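Local structure of polyhedrin (5A8U) at residues F22-N27 and Q115-W120; N47-E52 and Q239-V244; V84-G89 and A104-A109. The protein builds the crystalline matrix of the cypovirus occlusion bodies, the polyhedra that shield virus particles from the environment until insect larvae eat them. All coordinates share one frame; numbering follows the deposited sequence.

Contact 1: residues F22-N27 and Q115-W120; sequences FRSSSN and QGSVDW
The hydroxyl of Ser117 is gripped by two waters that tie it to Ser24. One water accepts from Ser117 OG at 2.8 Å and donates to the carbonyl Ser24 O at 2.7 Å. The other water donates to Ser117 OG, also at 2.8 Å, and bonds to Ser24 OG at 2.5 Å. The two hydroxyl oxygens, Ser24 OG and Ser117 OG, stand 4.1 Å apart, so water is what joins them. A torsion explains the reach: with OG of Ser117 opposite its own backbone N (chi1 -179°), the hydroxyl is brought over toward Ser24 CA, while CB lies 3.1 Å from the carbonyl oxygen Arg23 O. That same carbonyl takes a proton from a third water, 2.8 Å away, which in turn accepts from the backbone Ser117 N; Arg196 NH1 also donates to it.

Arg23 adds a direct but weak bond. Its NH2 lies 3.5 Å from Gly116 O, and although the N-H points almost straight at the oxygen (176°), the length limits its strength. The oxygen sits at the edge of the guanidinium, in its plane. The bend at chi3 (-81°) turns the end of the arginine chain beside the 116-117 backbone, with NE loosely alongside Gly116 C and Ser117 N.

The contact joins the turn that follows helix 6-21 to the loop leaving strand 109-115. Close by, Ser25 OG accepts from Asn27 N in an ST turn, and Phe22 packs on Gly148 of the second subunit. With three bridging waters against one long direct bond, water carries most of the polar link, through Arg23 O, Ser24 O, Ser24 OG, Ser117 N and Ser117 OG, and probably sets the spacing of the two loops.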
ATOM      1  N   PHE A  22      -2.272 -23.396 -18.467  1.00 17.14           N
ATOM      2  CA  PHE A  22      -1.938 -21.977 -18.474  1.00 17.05           C
ATOM      3  C   PHE A  22      -1.552 -21.451 -17.089  1.00 13.57           C
ATOM      4  O   PHE A  22      -0.800 -20.479 -16.972  1.00 11.00           O
ATOM      5  CB  PHE A  22      -3.074 -21.136 -19.075  1.00 16.25           C
ATOM      6  CG  PHE A  22      -2.808 -19.654 -19.022  1.00 17.63           C
ATOM      7  CD1 PHE A  22      -1.748 -19.104 -19.734  1.00 14.75           C
ATOM      8  CD2 PHE A  22      -3.584 -18.823 -18.223  1.00 15.27           C
ATOM      9  CE1 PHE A  22      -1.477 -17.736 -19.677  1.00 13.90           C
ATOM     10  CE2 PHE A  22      -3.330 -17.448 -18.163  1.00 14.41           C
ATOM     11  CZ  PHE A  22      -2.268 -16.909 -18.883  1.00 13.60           C
ATOM     12  N   ARG A  23      -2.074 -22.086 -16.043  1.00 13.35           N
ATOM     13  CA  ARG A  23      -1.700 -21.732 -14.678  1.00 16.32           C
ATOM     14  C   ARG A  23      -0.179 -21.724 -14.496  1.00 14.03           C
ATOM     15  O   ARG A  23       0.335 -21.036 -13.621  1.00  9.92           O
ATOM     16  CB  ARG A  23      -2.326 -22.712 -13.682  1.00 15.36           C
ATOM     17  CG  ARG A  23      -1.853 -24.146 -13.884  1.00 25.76           C
ATOM     18  CD  ARG A  23      -2.545 -25.118 -12.932  1.00 36.83           C
ATOM     19  NE  ARG A  23      -1.938 -25.105 -11.606  1.00 39.53           N
ATOM     20  CZ  ARG A  23      -1.486 -26.185 -10.975  1.00 43.08           C
ATOM     21  NH1 ARG A  23      -1.575 -27.382 -11.546  1.00 45.42           N
ATOM     22  NH2 ARG A  23      -0.947 -26.067  -9.767  1.00 37.53           N
ATOM     23  N   SER A  24       0.528 -22.499 -15.319  1.00 12.52           N
ATOM     24  CA  SER A  24       1.989 -22.566 -15.263  1.00 12.10           C
ATOM     25  C   SER A  24       2.693 -21.370 -15.889  1.00 13.24           C
ATOM     26  O   SER A  24       3.900 -21.215 -15.698  1.00 11.54           O
ATOM     27  CB  SER A  24       2.506 -23.842 -15.950  1.00 16.61           C
ATOM     28  OG  SER A  24       2.058 -25.007 -15.286  1.00 22.93           O
ATOM     29  N   SER A  25       1.958 -20.547 -16.645  1.00 10.62           N
ATOM     30  CA  SER A  25       2.544 -19.381 -17.324  1.00  9.88           C
ATOM     31  C   SER A  25       2.872 -18.309 -16.300  1.00 11.34           C
ATOM     32  O   SER A  25       2.071 -18.060 -15.406  1.00 10.23           O
ATOM     33  CB  SER A  25       1.569 -18.793 -18.353  1.00 16.36           C
ATOM     34  OG  SER A  25       2.079 -17.582 -18.916  1.00 14.31           O
ATOM     35  N   SER A  26       4.040 -17.677 -16.434  1.00 13.53           N
ATOM     36  CA  SER A  26       4.381 -16.573 -15.557  1.00 14.19           C
ATOM     37  C   SER A  26       3.410 -15.416 -15.729  1.00 14.67           C
ATOM     38  O   SER A  26       3.404 -14.508 -14.922  1.00 14.67           O
ATOM     39  CB  SER A  26       5.811 -16.074 -15.809  1.00 12.81           C
ATOM     40  OG  SER A  26       6.764 -17.072 -15.488  1.00 16.00           O
ATOM     41  N   ASN A  27       2.598 -15.442 -16.783  1.00 11.11           N
ATOM     42  CA  ASN A  27       1.631 -14.369 -17.001  1.00  9.95           C
ATOM     43  C   ASN A  27       0.184 -14.720 -16.634  1.00  6.49           C
ATOM     44  O   ASN A  27      -0.728 -13.918 -16.846  1.00 11.22           O
ATOM     45  CB  ASN A  27       1.748 -13.840 -18.427  1.00  8.97           C
ATOM     46  CG  ASN A  27       3.059 -13.124 -18.647  1.00 15.44           C
ATOM     47  OD1 ASN A  27       3.869 -13.517 -19.495  1.00 21.02           O
ATOM     48  ND2 ASN A  27       3.294 -12.083 -17.857  1.00 15.28           N
ATOM     49  N   GLN A 115      -3.588 -20.149  -4.259  1.00  8.30           N
ATOM     50  CA  GLN A 115      -3.983 -20.897  -5.458  1.00  7.33           C
ATOM     51  C   GLN A 115      -3.201 -20.473  -6.715  1.00  7.93           C
ATOM     52  O   GLN A 115      -2.946 -19.291  -6.927  1.00  8.19           O
ATOM     53  CB  GLN A 115      -5.497 -20.747  -5.687  1.00  8.81           C
ATOM     54  CG  GLN A 115      -5.988 -21.281  -7.039  1.00  9.12           C
ATOM     55  CD  GLN A 115      -7.503 -21.240  -7.169  1.00  8.47           C
ATOM     56  OE1 GLN A 115      -8.222 -21.105  -6.173  1.00  8.73           O
ATOM     57  NE2 GLN A 115      -7.998 -21.365  -8.401  1.00 11.68           N
ATOM     58  N   GLY A 116      -2.818 -21.448  -7.543  1.00  7.14           N
ATOM     59  CA  GLY A 116      -2.110 -21.147  -8.779  1.00  5.95           C
ATOM     60  C   GLY A 116      -0.932 -22.083  -8.903  1.00 13.06           C
ATOM     61  O   GLY A 116      -0.829 -23.024  -8.127  1.00  7.97           O
ATOM     62  N   SER A 117      -0.034 -21.816  -9.849  1.00  8.20           N
ATOM     63  CA  SER A 117       1.192 -22.612  -9.963  1.00  8.34           C
ATOM     64  C   SER A 117       2.248 -21.949  -9.088  1.00  5.72           C
ATOM     65  O   SER A 117       2.976 -21.036  -9.514  1.00  7.89           O
ATOM     66  CB  SER A 117       1.655 -22.702 -11.418  1.00 13.24           C
ATOM     67  OG  SER A 117       2.825 -23.500 -11.517  1.00 11.95           O
ATOM     68  N   VAL A 118       2.305 -22.412  -7.843  1.00  6.31           N
ATOM     69  CA  VAL A 118       3.018 -21.730  -6.769  1.00  7.60           C
ATOM     70  C   VAL A 118       4.204 -22.567  -6.302  1.00  7.44           C
ATOM     71  O   VAL A 118       4.137 -23.788  -6.285  1.00  7.60           O
ATOM     72  CB  VAL A 118       2.043 -21.466  -5.594  1.00  6.28           C
ATOM     73  CG1 VAL A 118       2.788 -21.056  -4.282  1.00  6.65           C
ATOM     74  CG2 VAL A 118       0.977 -20.442  -6.023  1.00  7.66           C
ATOM     75  N   ASP A 119       5.310 -21.908  -5.983  1.00  6.88           N
ATOM     76  CA  ASP A 119       6.429 -22.573  -5.303  1.00  4.73           C
ATOM     77  C   ASP A 119       5.990 -22.820  -3.862  1.00  7.51           C
ATOM     78  O   ASP A 119       6.312 -22.037  -2.973  1.00  5.96           O
ATOM     79  CB  ASP A 119       7.674 -21.664  -5.365  1.00  5.22           C
ATOM     80  CG  ASP A 119       8.938 -22.330  -4.791  1.00  5.98           C
ATOM     81  OD1 ASP A 119       8.892 -23.531  -4.456  1.00 10.10           O
ATOM     82  OD2 ASP A 119      10.002 -21.666  -4.718  1.00  7.33           O
ATOM     83  N   TRP A 120       5.225 -23.890  -3.634  1.00  7.66           N
ATOM     84  CA  TRP A 120       4.596 -24.106  -2.330  1.00  6.27           C
ATOM     85  C   TRP A 120       5.559 -24.064  -1.142  1.00  5.15           C
ATOM     86  O   TRP A 120       5.241 -23.473  -0.116  1.00  7.71           O
ATOM     87  CB  TRP A 120       3.803 -25.413  -2.289  1.00  6.16           C
ATOM     88  CG  TRP A 120       2.904 -25.572  -3.471  1.00  4.91           C
ATOM     89  CD1 TRP A 120       3.119 -26.358  -4.569  1.00  9.16           C
ATOM     90  CD2 TRP A 120       1.654 -24.902  -3.701  1.00  5.98           C
ATOM     91  NE1 TRP A 120       2.071 -26.229  -5.462  1.00  8.31           N
ATOM     92  CE2 TRP A 120       1.169 -25.335  -4.953  1.00  8.29           C
ATOM     93  CE3 TRP A 120       0.900 -23.975  -2.967  1.00  9.93           C
ATOM     94  CZ2 TRP A 120      -0.045 -24.889  -5.485  1.00 11.97           C
ATOM     95  CZ3 TRP A 120      -0.310 -23.534  -3.507  1.00 11.62           C
ATOM     96  CH2 TRP A 120      -0.760 -23.991  -4.748  1.00  8.25           C
TER
HETATM   97  O   HOH W   1      -0.998 -19.710 -11.523  1.00 10.41           O
HETATM   98  O   HOH W   2       4.180 -21.600 -12.990  1.00 14.21           O
HETATM   99  O   HOH W   3       2.738 -25.855 -12.982  1.00 28.23           O

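Contact 2: residues N47-E52 and Q239-V244; sequences NWQGTE and QPRELV
Two bends in the Arg241 chain, at chi2 and chi3, turn its guanidinium toward strand 43-50, while Asn47, with CG trans to its backbone N (chi1 168°), extends its amide from the opposite direction. Asn47 OD1 meets the edge of the guanidinium: NH1 of Arg241 donates to OD1 at 3.2 Å, and NH2 adds a weak bond to the same OD1 at 3.4 Å. The fit is imperfect. The NH1 donor stands 46° above the carbonyl plane, and the amide and guanidinium planes are 65° apart. NH1 has its stronger partner in Asp131 O of the second subunit, just as Asn47 ND2 is held by Thr33 OG1 and Asn31 OD1. Gln49 NE2 only packs obliquely against the guanidinium, 3.7 Å from Arg241 NH2; its hydrogen bond goes to Gly132 O of the second subunit.

Leu243 CD1 covers one guanidinium face, 4.0 Å above its centre, so the arginine is set between an aliphatic cover on one face and Asn47 OD1 at its edge. The buried contact links strand 43-50 of the six-stranded antiparallel sheet to the end of helix 230-241, closed at Glu242 by a Schellman motif, with strand 30-37 supplying Asn31 alongside.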
ATOM      1  N   ASN A  47      -8.471 -10.608  -1.018  1.00  5.27           N
ATOM      2  CA  ASN A  47      -7.918 -11.390  -2.120  1.00  5.97           C
ATOM      3  C   ASN A  47      -6.884 -10.583  -2.914  1.00  8.04           C
ATOM      4  O   ASN A  47      -7.205  -9.556  -3.502  1.00  8.16           O
ATOM      5  CB  ASN A  47      -9.053 -11.917  -3.020  1.00  5.63           C
ATOM      6  CG  ASN A  47      -8.550 -12.485  -4.345  1.00  9.21           C
ATOM      7  OD1 ASN A  47      -8.818 -11.928  -5.404  1.00 12.41           O
ATOM      8  ND2 ASN A  47      -7.798 -13.585  -4.283  1.00  7.78           N
ATOM      9  N   TRP A  48      -5.636 -11.039  -2.870  1.00  7.47           N
ATOM     10  CA  TRP A  48      -4.536 -10.454  -3.650  1.00  8.09           C
ATOM     11  C   TRP A  48      -4.226 -11.316  -4.885  1.00  7.53           C
ATOM     12  O   TRP A  48      -4.328 -12.539  -4.832  1.00  9.31           O
ATOM     13  CB  TRP A  48      -3.269 -10.382  -2.803  1.00  5.79           C
ATOM     14  CG  TRP A  48      -3.277  -9.470  -1.609  1.00  9.84           C
ATOM     15  CD1 TRP A  48      -2.721  -8.222  -1.524  1.00 15.52           C
ATOM     16  CD2 TRP A  48      -3.779  -9.774  -0.299  1.00  7.94           C
ATOM     17  NE1 TRP A  48      -2.873  -7.721  -0.248  1.00 11.58           N
ATOM     18  CE2 TRP A  48      -3.528  -8.652   0.517  1.00 11.33           C
ATOM     19  CE3 TRP A  48      -4.440 -10.874   0.253  1.00  8.39           C
ATOM     20  CZ2 TRP A  48      -3.909  -8.609   1.860  1.00  9.34           C
ATOM     21  CZ3 TRP A  48      -4.812 -10.830   1.590  1.00  9.10           C
ATOM     22  CH2 TRP A  48      -4.545  -9.707   2.376  1.00  7.85           C
ATOM     23  N   GLN A  49      -3.826 -10.681  -5.989  1.00  8.38           N
ATOM     24  CA  GLN A  49      -3.423 -11.411  -7.182  1.00  9.13           C
ATOM     25  C   GLN A  49      -2.059 -10.902  -7.620  1.00  8.73           C
ATOM     26  O   GLN A  49      -1.674  -9.781  -7.291  1.00  7.81           O
ATOM     27  CB  GLN A  49      -4.407 -11.167  -8.330  1.00  9.78           C
ATOM     28  CG  GLN A  49      -5.844 -11.499  -8.039  1.00 21.19           C
ATOM     29  CD  GLN A  49      -6.747 -11.172  -9.212  1.00 23.35           C
ATOM     30  OE1 GLN A  49      -6.551 -11.686 -10.324  1.00 16.56           O
ATOM     31  NE2 GLN A  49      -7.734 -10.300  -8.977  1.00 16.02           N
ATOM     32  N   GLY A  50      -1.325 -11.718  -8.367  1.00  8.10           N
ATOM     33  CA  GLY A  50      -0.038 -11.292  -8.895  1.00  6.27           C
ATOM     34  C   GLY A  50       0.460 -12.321  -9.892  1.00  7.56           C
ATOM     35  O   GLY A  50      -0.187 -13.330 -10.108  1.00  7.75           O
ATOM     36  N   THR A  51       1.606 -12.060 -10.506  1.00  4.23           N
ATOM     37  CA  THR A  51       2.136 -12.962 -11.512  1.00  6.87           C
ATOM     38  C   THR A  51       3.345 -13.731 -10.983  1.00 10.72           C
ATOM     39  O   THR A  51       3.388 -14.944 -11.095  1.00  8.99           O
ATOM     40  CB  THR A  51       2.530 -12.184 -12.761  1.00  8.75           C
ATOM     41  OG1 THR A  51       3.245 -11.000 -12.367  1.00  7.47           O
ATOM     42  CG2 THR A  51       1.283 -11.795 -13.536  1.00  8.95           C
ATOM     43  N   GLU A  52       4.309 -13.030 -10.388  1.00  6.75           N
ATOM     44  CA  GLU A  52       5.567 -13.650  -9.965  1.00  3.68           C
ATOM     45  C   GLU A  52       5.677 -13.714  -8.453  1.00  6.52           C
ATOM     46  O   GLU A  52       6.295 -14.620  -7.889  1.00  5.10           O
ATOM     47  CB  GLU A  52       6.753 -12.813 -10.478  1.00  4.29           C
ATOM     48  CG  GLU A  52       6.922 -12.801 -11.993  1.00  7.38           C
ATOM     49  CD  GLU A  52       7.576 -14.045 -12.563  1.00 11.24           C
ATOM     50  OE1 GLU A  52       8.042 -14.935 -11.808  1.00  8.50           O
ATOM     51  OE2 GLU A  52       7.643 -14.119 -13.807  1.00  7.59           O
ATOM     52  N   GLN A 239     -16.997 -19.359  -5.628  1.00  5.00           N
ATOM     53  CA  GLN A 239     -17.357 -20.268  -6.712  1.00  5.56           C
ATOM     54  C   GLN A 239     -17.256 -19.663  -8.113  1.00  6.25           C
ATOM     55  O   GLN A 239     -16.582 -20.222  -8.971  1.00  7.34           O
ATOM     56  CB  GLN A 239     -18.697 -20.963  -6.440  1.00  6.69           C
ATOM     57  CG  GLN A 239     -18.449 -22.224  -5.652  1.00 11.60           C
ATOM     58  CD  GLN A 239     -19.691 -22.955  -5.225  1.00 14.41           C
ATOM     59  OE1 GLN A 239     -20.818 -22.486  -5.430  1.00 15.51           O
ATOM     60  NE2 GLN A 239     -19.493 -24.120  -4.601  1.00 16.83           N
ATOM     61  N   PRO A 240     -17.884 -18.502  -8.342  1.00  8.37           N
ATOM     62  CA  PRO A 240     -17.801 -17.905  -9.684  1.00  7.25           C
ATOM     63  C   PRO A 240     -16.380 -17.509 -10.117  1.00  9.57           C
ATOM     64  O   PRO A 240     -16.107 -17.504 -11.320  1.00 10.18           O
ATOM     65  CB  PRO A 240     -18.688 -16.660  -9.576  1.00  7.35           C
ATOM     66  CG  PRO A 240     -19.597 -16.933  -8.401  1.00 10.68           C
ATOM     67  CD  PRO A 240     -18.807 -17.775  -7.449  1.00  8.29           C
ATOM     68  N   ARG A 241     -15.503 -17.176  -9.173  1.00  7.82           N
ATOM     69  CA  ARG A 241     -14.115 -16.811  -9.508  1.00 11.99           C
ATOM     70  C   ARG A 241     -13.279 -18.070  -9.746  1.00  8.79           C
ATOM     71  O   ARG A 241     -12.103 -17.972 -10.115  1.00  9.79           O
ATOM     72  CB  ARG A 241     -13.456 -15.995  -8.392  1.00 12.03           C
ATOM     73  CG  ARG A 241     -13.931 -14.552  -8.231  1.00 19.13           C
ATOM     74  CD  ARG A 241     -13.163 -13.552  -9.128  1.00 15.93           C
ATOM     75  NE  ARG A 241     -11.714 -13.765  -9.092  1.00 15.18           N
ATOM     76  CZ  ARG A 241     -10.855 -13.103  -8.320  1.00 17.59           C
ATOM     77  NH1 ARG A 241     -11.263 -12.131  -7.512  1.00 20.06           N
ATOM     78  NH2 ARG A 241      -9.564 -13.408  -8.368  1.00 21.61           N
ATOM     79  N   GLU A 242     -13.880 -19.234  -9.507  1.00  7.44           N
ATOM     80  CA  GLU A 242     -13.168 -20.523  -9.550  1.00  9.92           C
ATOM     81  C   GLU A 242     -11.972 -20.513  -8.596  1.00  9.39           C
ATOM     82  O   GLU A 242     -10.907 -21.082  -8.885  1.00 10.56           O
ATOM     83  CB  GLU A 242     -12.789 -20.939 -10.989  1.00 10.50           C
ATOM     84  CG  GLU A 242     -14.014 -21.048 -11.894  1.00 11.23           C
ATOM     85  CD  GLU A 242     -13.731 -21.568 -13.305  1.00 18.85           C
ATOM     86  OE1 GLU A 242     -12.703 -22.253 -13.514  1.00 19.29           O
ATOM     87  OE2 GLU A 242     -14.553 -21.281 -14.206  1.00 17.92           O
ATOM     88  N   LEU A 243     -12.189 -19.888  -7.441  1.00  9.57           N
ATOM     89  CA  LEU A 243     -11.242 -19.907  -6.336  1.00  8.17           C
ATOM     90  C   LEU A 243     -11.617 -21.041  -5.390  1.00 11.54           C
ATOM     91  O   LEU A 243     -12.730 -21.071  -4.870  1.00  7.52           O
ATOM     92  CB  LEU A 243     -11.294 -18.574  -5.582  1.00  7.13           C
ATOM     93  CG  LEU A 243     -10.687 -17.367  -6.304  1.00 10.62           C
ATOM     94  CD1 LEU A 243     -11.051 -16.070  -5.609  1.00 10.71           C
ATOM     95  CD2 LEU A 243      -9.179 -17.529  -6.357  1.00 12.39           C
ATOM     96  N   VAL A 244     -10.705 -21.979  -5.157  1.00  7.80           N
ATOM     97  CA  VAL A 244     -10.991 -23.038  -4.199  1.00  9.15           C
ATOM     98  C   VAL A 244     -10.999 -22.499  -2.784  1.00  8.15           C
ATOM     99  O   VAL A 244     -10.355 -21.494  -2.468  1.00  8.76           O
ATOM    100  CB  VAL A 244     -10.029 -24.245  -4.300  1.00 13.44           C
ATOM    101  CG1 VAL A 244     -10.366 -25.088  -5.539  1.00 13.03           C
ATOM    102  CG2 VAL A 244      -8.574 -23.782  -4.289  1.00  9.42           C
TER

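Contact 3: residues V84-G89 and A104-A109; sequences VEHQHG and AGDPYA
A histidine-carboxylate hydrogen bond ties helix 84-91 to the loop that leads into strand 109-115. His86 NE2 donates to Asp106 OD2 at 2.7 Å with an N-H...O angle of 158°, and the oxygen receives it on its syn lone pair. The planes agree with this bond: OD2 lies almost in the imidazole plane, and ring and carboxylate are nearly coplanar, 16° apart. The side chains arrive from opposite directions; on the histidine, CG is trans to the backbone N (chi1 -180°), which carries the ring out from the helix to the carboxylate. The second ring nitrogen, ND1, is bonded to Ser99 OG, so both imidazole nitrogens have partners and the rotation of the ring is fixed.

The other carboxylate oxygen is held by water and charge. Two waters donate to Asp106 OD1, at 2.9 and 2.8 Å; the first also donates to Gln87 OE1 at 2.7 Å, and the second accepts from Gln87 NE2 at 3.1 Å. Both ends of the amide thus reach OD1 through water, and NE2 also bonds Glu82 O. Arg60 NH2 forms a salt bridge with OD1, and Gly103 N donates to OD2, an arrangement consistent with a charged aspartate.

Around this buried contact, Pro107 packs on Tyr38 and Phe179, Tyr108 and Ala109 lean on strand 169-178, and His88 on the helix stacks with Tyr227 of the third subunit.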
ATOM      1  N   VAL A  84     -11.006   2.820  19.806  1.00 12.52           N
ATOM      2  CA  VAL A  84      -9.610   3.060  20.150  1.00 15.02           C
ATOM      3  C   VAL A  84      -9.242   2.531  21.534  1.00  8.42           C
ATOM      4  O   VAL A  84      -8.171   1.936  21.710  1.00 11.27           O
ATOM      5  CB  VAL A  84      -9.238   4.556  20.029  1.00 14.88           C
ATOM      6  CG1 VAL A  84     -10.055   5.397  21.012  1.00 15.87           C
ATOM      7  CG2 VAL A  84      -7.729   4.743  20.237  1.00 15.25           C
ATOM      8  N   GLU A  85     -10.124   2.720  22.513  1.00 13.24           N
ATOM      9  CA  GLU A  85      -9.843   2.264  23.872  1.00 12.97           C
ATOM     10  C   GLU A  85      -9.662   0.748  23.904  1.00 12.09           C
ATOM     11  O   GLU A  85      -8.749   0.229  24.540  1.00 10.26           O
ATOM     12  CB  GLU A  85     -10.958   2.686  24.826  1.00 15.28           C
ATOM     13  CG  GLU A  85     -11.418   4.140  24.623  1.00 25.27           C
ATOM     14  CD  GLU A  85     -12.756   4.241  23.875  1.00 36.67           C
ATOM     15  OE1 GLU A  85     -12.812   3.953  22.646  1.00 21.29           O
ATOM     16  OE2 GLU A  85     -13.756   4.615  24.529  1.00 34.94           O
ATOM     17  N   HIS A  86     -10.554   0.048  23.216  1.00 10.80           N
ATOM     18  CA  HIS A  86     -10.441  -1.391  23.038  1.00  6.90           C
ATOM     19  C   HIS A  86      -9.101  -1.779  22.379  1.00  7.96           C
ATOM     20  O   HIS A  86      -8.401  -2.679  22.858  1.00  5.42           O
ATOM     21  CB  HIS A  86     -11.661  -1.901  22.230  1.00  6.20           C
ATOM     22  CG  HIS A  86     -11.658  -3.378  21.983  1.00  6.88           C
ATOM     23  ND1 HIS A  86     -12.071  -4.294  22.926  1.00  8.35           N
ATOM     24  CD2 HIS A  86     -11.303  -4.100  20.892  1.00  6.28           C
ATOM     25  CE1 HIS A  86     -11.963  -5.515  22.431  1.00  8.90           C
ATOM     26  NE2 HIS A  86     -11.494  -5.425  21.200  1.00  6.20           N
ATOM     27  N   GLN A  87      -8.736  -1.095  21.294  1.00  8.22           N
ATOM     28  CA  GLN A  87      -7.499  -1.407  20.578  1.00  8.00           C
ATOM     29  C   GLN A  87      -6.285  -1.210  21.495  1.00  8.45           C
ATOM     30  O   GLN A  87      -5.361  -2.032  21.516  1.00  8.57           O
ATOM     31  CB  GLN A  87      -7.371  -0.551  19.310  1.00 10.68           C
ATOM     32  CG  GLN A  87      -8.610  -0.579  18.419  1.00 14.81           C
ATOM     33  CD  GLN A  87      -9.033  -1.990  18.031  1.00 16.76           C
ATOM     34  OE1 GLN A  87      -8.192  -2.872  17.817  1.00 19.09           O
ATOM     35  NE2 GLN A  87     -10.344  -2.213  17.946  1.00 13.14           N
ATOM     36  N   HIS A  88      -6.315  -0.144  22.290  1.00  5.77           N
ATOM     37  CA  HIS A  88      -5.258   0.089  23.274  1.00  6.93           C
ATOM     38  C   HIS A  88      -5.102  -1.052  24.286  1.00  5.99           C
ATOM     39  O   HIS A  88      -3.984  -1.380  24.664  1.00  8.09           O
ATOM     40  CB  HIS A  88      -5.451   1.418  23.997  1.00  6.19           C
ATOM     41  CG  HIS A  88      -5.152   2.615  23.146  1.00  7.37           C
ATOM     42  ND1 HIS A  88      -4.653   2.519  21.865  1.00 13.84           N
ATOM     43  CD2 HIS A  88      -5.309   3.936  23.392  1.00  5.84           C
ATOM     44  CE1 HIS A  88      -4.507   3.737  21.360  1.00  6.39           C
ATOM     45  NE2 HIS A  88      -4.886   4.611  22.272  1.00 10.52           N
ATOM     46  N   GLY A  89      -6.220  -1.657  24.691  1.00  4.68           N
ATOM     47  CA  GLY A  89      -6.214  -2.779  25.619  1.00  3.94           C
ATOM     48  C   GLY A  89      -5.699  -4.049  24.963  1.00  5.12           C
ATOM     49  O   GLY A  89      -5.276  -4.971  25.646  1.00  7.20           O
ATOM     50  N   ALA A 104     -16.792  -8.313  19.313  1.00  7.69           N
ATOM     51  CA  ALA A 104     -17.575  -9.075  18.352  1.00  9.74           C
ATOM     52  C   ALA A 104     -16.832  -9.039  17.036  1.00  9.56           C
ATOM     53  O   ALA A 104     -16.938  -9.966  16.222  1.00 11.33           O
ATOM     54  CB  ALA A 104     -18.970  -8.462  18.175  1.00 10.95           C
ATOM     55  N   GLY A 105     -16.091  -7.952  16.829  1.00  6.31           N
ATOM     56  CA  GLY A 105     -15.353  -7.762  15.588  1.00  7.14           C
ATOM     57  C   GLY A 105     -13.890  -8.173  15.639  1.00  8.86           C
ATOM     58  O   GLY A 105     -13.121  -7.878  14.712  1.00  7.37           O
ATOM     59  N   ASP A 106     -13.492  -8.843  16.715  1.00  5.61           N
ATOM     60  CA  ASP A 106     -12.160  -9.458  16.752  1.00  6.44           C
ATOM     61  C   ASP A 106     -12.249 -10.878  16.209  1.00  6.16           C
ATOM     62  O   ASP A 106     -12.951 -11.713  16.766  1.00  6.63           O
ATOM     63  CB  ASP A 106     -11.570  -9.460  18.165  1.00  5.41           C
ATOM     64  CG  ASP A 106     -11.237  -8.058  18.671  1.00 10.46           C
ATOM     65  OD1 ASP A 106     -10.736  -7.235  17.868  1.00 10.31           O
ATOM     66  OD2 ASP A 106     -11.475  -7.791  19.880  1.00  7.13           O
ATOM     67  N   PRO A 107     -11.559 -11.153  15.092  1.00  5.27           N
ATOM     68  CA  PRO A 107     -11.780 -12.462  14.460  1.00  3.67           C
ATOM     69  C   PRO A 107     -11.309 -13.622  15.340  1.00  5.11           C
ATOM     70  O   PRO A 107     -10.374 -13.437  16.107  1.00  4.80           O
ATOM     71  CB  PRO A 107     -10.935 -12.378  13.180  1.00  5.84           C
ATOM     72  CG  PRO A 107      -9.842 -11.392  13.510  1.00  6.56           C
ATOM     73  CD  PRO A 107     -10.518 -10.357  14.403  1.00  4.67           C
ATOM     74  N   TYR A 108     -11.929 -14.796  15.224  1.00  3.45           N
ATOM     75  CA  TYR A 108     -11.525 -15.925  16.076  1.00  6.67           C
ATOM     76  C   TYR A 108     -10.662 -16.935  15.324  1.00  6.62           C
ATOM     77  O   TYR A 108     -10.044 -17.819  15.933  1.00  8.03           O
ATOM     78  CB  TYR A 108     -12.743 -16.622  16.717  1.00  9.09           C
ATOM     79  CG  TYR A 108     -13.527 -17.467  15.744  1.00  6.62           C
ATOM     80  CD1 TYR A 108     -13.189 -18.792  15.517  1.00  9.08           C
ATOM     81  CD2 TYR A 108     -14.580 -16.932  15.021  1.00  5.10           C
ATOM     82  CE1 TYR A 108     -13.894 -19.567  14.609  1.00  8.43           C
ATOM     83  CE2 TYR A 108     -15.289 -17.693  14.103  1.00  7.52           C
ATOM     84  CZ  TYR A 108     -14.941 -19.006  13.895  1.00 12.27           C
ATOM     85  OH  TYR A 108     -15.643 -19.762  12.968  1.00 12.05           O
ATOM     86  N   ALA A 109     -10.604 -16.786  14.006  1.00  6.65           N
ATOM     87  CA  ALA A 109      -9.870 -17.723  13.159  1.00  6.54           C
ATOM     88  C   ALA A 109      -9.678 -17.116  11.780  1.00  5.53           C
ATOM     89  O   ALA A 109     -10.333 -16.129  11.427  1.00  4.63           O
ATOM     90  CB  ALA A 109     -10.634 -19.048  13.033  1.00  8.77           C
TER
HETATM   91  O   HOH W   4      -8.714  -5.403  16.965  1.00 16.17           O
HETATM   92  O   HOH W   5     -12.027  -4.756  17.476  1.00 17.51           O

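How the contacts relate
Contacts 1 and 2 are neighbours, with centres 11 Å apart on the same side of the chain's centre. They meet where Gln115 of contact 1 probably bonds through OE1 to Val244 N (2.8 Å) and through NE2 to Glu242 O (3.0 Å) of contact 2. Their segments alternate along the chain. Contact 3 is nested inside the loops closed by both others and lies on the opposite side of the chain's centre, its centre 36 Å from that of contact 1 and 29 Å from that of contact 2. The six-stranded sheet spans the gap: strand 109-115 begins at contact 3 and ends at contact 1. The two sides of the fold thus meet different subunits: contacts 1 and 2 the second, contact 3 the third.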